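Local structure of mandelate racemase/muconate lactonizing enzyme family protein (Azoarcus sp., 2QDE) at residues K88-M93 / L277-R282. The protein belongs to the mandelate racemase/muconate lactonizing enzyme family of the enolase superfamily and binds a barium ion in the model. Sequence-based numbering, arbitrary orientation.
Sequences KIVGRM and LLKAQR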
ATOM      1  N   LYS A  88       2.909  22.872  30.180  1.00 17.70           N
ATOM      2  CA  LYS A  88       3.485  21.967  31.166  1.00 16.72           C
ATOM      3  C   LYS A  88       2.428  21.108  31.859  1.00 17.47           C
ATOM      4  O   LYS A  88       2.547  19.883  31.901  1.00 16.92           O
ATOM      5  CB  LYS A  88       4.271  22.766  32.212  1.00 17.27           C
ATOM      6  CG  LYS A  88       5.042  21.903  33.204  1.00 18.24           C
ATOM      7  CD  LYS A  88       5.569  22.738  34.367  1.00 19.54           C
ATOM      8  CE  LYS A  88       6.209  21.855  35.429  1.00 20.48           C
ATOM      9  NZ  LYS A  88       6.489  22.615  36.683  1.00 22.47           N
ATOM     10  N   ILE A  89       1.394  21.750  32.397  1.00 16.41           N
ATOM     11  CA  ILE A  89       0.327  21.036  33.099  1.00 17.01           C
ATOM     12  C   ILE A  89      -0.451  20.066  32.208  1.00 17.29           C
ATOM     13  O   ILE A  89      -0.735  18.935  32.609  1.00 17.49           O
ATOM     14  CB  ILE A  89      -0.654  22.039  33.756  1.00 16.43           C
ATOM     15  CG1 ILE A  89       0.091  22.849  34.819  1.00 16.53           C
ATOM     16  CG2 ILE A  89      -1.832  21.296  34.378  1.00 16.13           C
ATOM     17  CD1 ILE A  89      -0.686  24.040  35.351  1.00 15.80           C
ATOM     18  N   VAL A  90      -0.803  20.504  31.003  1.00 16.66           N
ATOM     19  CA  VAL A  90      -1.529  19.643  30.075  1.00 15.01           C
ATOM     20  C   VAL A  90      -0.679  18.415  29.777  1.00 16.03           C
ATOM     21  O   VAL A  90      -1.192  17.305  29.664  1.00 16.86           O
ATOM     22  CB  VAL A  90      -1.847  20.388  28.751  1.00 15.63           C
ATOM     23  CG1 VAL A  90      -2.446  19.426  27.723  1.00 13.57           C
ATOM     24  CG2 VAL A  90      -2.812  21.524  29.026  1.00 14.79           C
ATOM     25  N   GLY A  91       0.629  18.622  29.663  1.00 15.68           N
ATOM     26  CA  GLY A  91       1.533  17.518  29.393  1.00 17.18           C
ATOM     27  C   GLY A  91       1.606  16.553  30.560  1.00 17.75           C
ATOM     28  O   GLY A  91       1.526  15.335  30.380  1.00 17.08           O
ATOM     29  N   ARG A  92       1.753  17.082  31.769  1.00 16.31           N
ATOM     30  CA  ARG A  92       1.822  16.214  32.937  1.00 17.18           C
ATOM     31  C   ARG A  92       0.517  15.439  33.133  1.00 15.39           C
ATOM     32  O   ARG A  92       0.546  14.268  33.500  1.00 16.80           O
ATOM     33  CB  ARG A  92       2.162  17.025  34.193  1.00 18.21           C
ATOM     34  CG  ARG A  92       3.554  17.646  34.161  1.00 21.34           C
ATOM     35  CD  ARG A  92       3.919  18.234  35.513  1.00 24.28           C
ATOM     36  NE  ARG A  92       4.157  17.192  36.512  1.00 27.39           N
ATOM     37  CZ  ARG A  92       4.214  17.413  37.826  1.00 28.60           C
ATOM     38  NH1 ARG A  92       4.042  18.636  38.305  1.00 28.25           N
ATOM     39  NH2 ARG A  92       4.461  16.411  38.659  1.00 28.25           N
ATOM     40  N   MET A  93      -0.625  16.076  32.885  1.00 15.26           N
ATOM     41  CA  MET A  93      -1.898  15.375  33.033  1.00 14.11           C
ATOM     42  C   MET A  93      -1.971  14.180  32.065  1.00 17.12           C
ATOM     43  O   MET A  93      -2.466  13.110  32.429  1.00 15.85           O
ATOM     44  CB  MET A  93      -3.091  16.320  32.794  1.00 13.25           C
ATOM     45  CG  MET A  93      -3.340  17.351  33.907  1.00 13.34           C
ATOM     46  SD  MET A  93      -5.004  18.125  33.889  1.00 10.51           S
ATOM     47  CE  MET A  93      -4.871  19.146  32.431  1.00 11.99           C
ATOM     48  N   LEU A 277      -8.736  23.307  25.649  1.00 17.76           N
ATOM     49  CA  LEU A 277      -8.480  24.291  24.606  1.00 18.30           C
ATOM     50  C   LEU A 277      -7.135  24.104  23.911  1.00 17.44           C
ATOM     51  O   LEU A 277      -7.056  24.212  22.688  1.00 18.89           O
ATOM     52  CB  LEU A 277      -8.596  25.709  25.177  1.00 18.68           C
ATOM     53  CG  LEU A 277      -9.988  26.093  25.706  1.00 18.16           C
ATOM     54  CD1 LEU A 277      -9.911  27.442  26.433  1.00 19.27           C
ATOM     55  CD2 LEU A 277     -10.990  26.152  24.548  1.00 19.87           C
ATOM     56  N   LEU A 278      -6.081  23.829  24.674  1.00 16.59           N
ATOM     57  CA  LEU A 278      -4.770  23.619  24.074  1.00 16.93           C
ATOM     58  C   LEU A 278      -4.812  22.372  23.194  1.00 17.08           C
ATOM     59  O   LEU A 278      -4.379  22.408  22.048  1.00 15.98           O
ATOM     60  CB  LEU A 278      -3.689  23.471  25.149  1.00 16.47           C
ATOM     61  CG  LEU A 278      -2.283  23.119  24.653  1.00 19.25           C
ATOM     62  CD1 LEU A 278      -1.840  24.084  23.553  1.00 19.13           C
ATOM     63  CD2 LEU A 278      -1.314  23.149  25.822  1.00 17.74           C
ATOM     64  N   LYS A 279      -5.338  21.275  23.734  1.00 16.60           N
ATOM     65  CA  LYS A 279      -5.455  20.032  22.978  1.00 17.30           C
ATOM     66  C   LYS A 279      -6.301  20.269  21.722  1.00 16.11           C
ATOM     67  O   LYS A 279      -6.038  19.689  20.661  1.00 14.64           O
ATOM     68  CB  LYS A 279      -6.091  18.933  23.843  1.00 19.18           C
ATOM     69  CG  LYS A 279      -5.183  18.389  24.950  1.00 23.74           C
ATOM     70  CD  LYS A 279      -4.054  17.524  24.399  1.00 29.69           C
ATOM     71  CE  LYS A 279      -4.553  16.127  23.966  1.00 32.94           C
ATOM     72  NZ  LYS A 279      -3.942  15.678  22.651  1.00 31.47           N
ATOM     73  N   ALA A 280      -7.313  21.125  21.844  1.00 14.85           N
ATOM     74  CA  ALA A 280      -8.175  21.447  20.715  1.00 14.14           C
ATOM     75  C   ALA A 280      -7.379  22.171  19.624  1.00 14.96           C
ATOM     76  O   ALA A 280      -7.579  21.921  18.442  1.00 12.86           O
ATOM     77  CB  ALA A 280      -9.346  22.308  21.168  1.00 12.74           C
ATOM     78  N   GLN A 281      -6.479  23.069  20.017  1.00 15.51           N
ATOM     79  CA  GLN A 281      -5.675  23.793  19.031  1.00 15.44           C
ATOM     80  C   GLN A 281      -4.808  22.816  18.238  1.00 15.48           C
ATOM     81  O   GLN A 281      -4.631  22.968  17.030  1.00 14.04           O
ATOM     82  CB  GLN A 281      -4.786  24.837  19.719  1.00 15.14           C
ATOM     83  CG  GLN A 281      -5.553  25.970  20.393  1.00 14.62           C
ATOM     84  CD  GLN A 281      -4.631  26.987  21.028  1.00 17.85           C
ATOM     85  OE1 GLN A 281      -4.488  28.116  20.540  1.00 19.17           O
ATOM     86  NE2 GLN A 281      -3.984  26.589  22.114  1.00 14.78           N
ATOM     87  N   ARG A 282      -4.268  21.813  18.924  1.00 14.62           N
ATOM     88  CA  ARG A 282      -3.441  20.811  18.259  1.00 16.41           C
ATOM     89  C   ARG A 282      -4.330  20.007  17.301  1.00 15.53           C
ATOM     90  O   ARG A 282      -3.963  19.745  16.162  1.00 13.96           O
ATOM     91  CB  ARG A 282      -2.794  19.892  19.302  1.00 14.38           C
ATOM     92  CG  ARG A 282      -1.841  20.628  20.251  1.00 16.80           C
ATOM     93  CD  ARG A 282      -1.270  19.702  21.314  1.00 16.58           C
ATOM     94  NE  ARG A 282      -0.341  20.404  22.199  1.00 18.82           N
ATOM     95  CZ  ARG A 282       0.107  19.925  23.357  1.00 18.38           C
ATOM     96  NH1 ARG A 282      -0.283  18.732  23.789  1.00 18.04           N
ATOM     97  NH2 ARG A 282       0.944  20.646  24.091  1.00 19.50           N
TER
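Within 88-93, V90 is the residue that meets 277-282, packing on L278 and K279 with its two methyl groups. Its CA lies 7.9 Å from the CA of L278. At V90 the branches divide the work. A chi1 of 173° sets CG1 anti to the backbone N and turns the two methyls to different partners. CG2 reaches L278 CD2 at 3.9 Å. The same leucine methyl lies 4.1 Å from V90 CB. CG1 instead touches K279 CG at 4.0 Å. The lysine chain is bent at chi2, chi3 and chi4, which brings its aliphatic part against this methyl. K279 CD lies 4.2 Å from V90 CG1. The contact joins the two domains of the enolase superfamily architecture: helix 86-96 belongs to the N-terminal capping domain, helix 277-290 to the modified TIM barrel. L278 also packs on I86 and E87, and K279 on D94, so the barrel residues engage more of the same capping-domain helix. L278 CG sits 3.8 Å over one face of the R282 guanidinium, offset toward its rim. R282 NH2 in turn forms a salt bridge with E87, adding a polar link between the domains. Past V90, M93 packs on F73 and V107 within the capping domain, as I89 does on V77, L78 and L111.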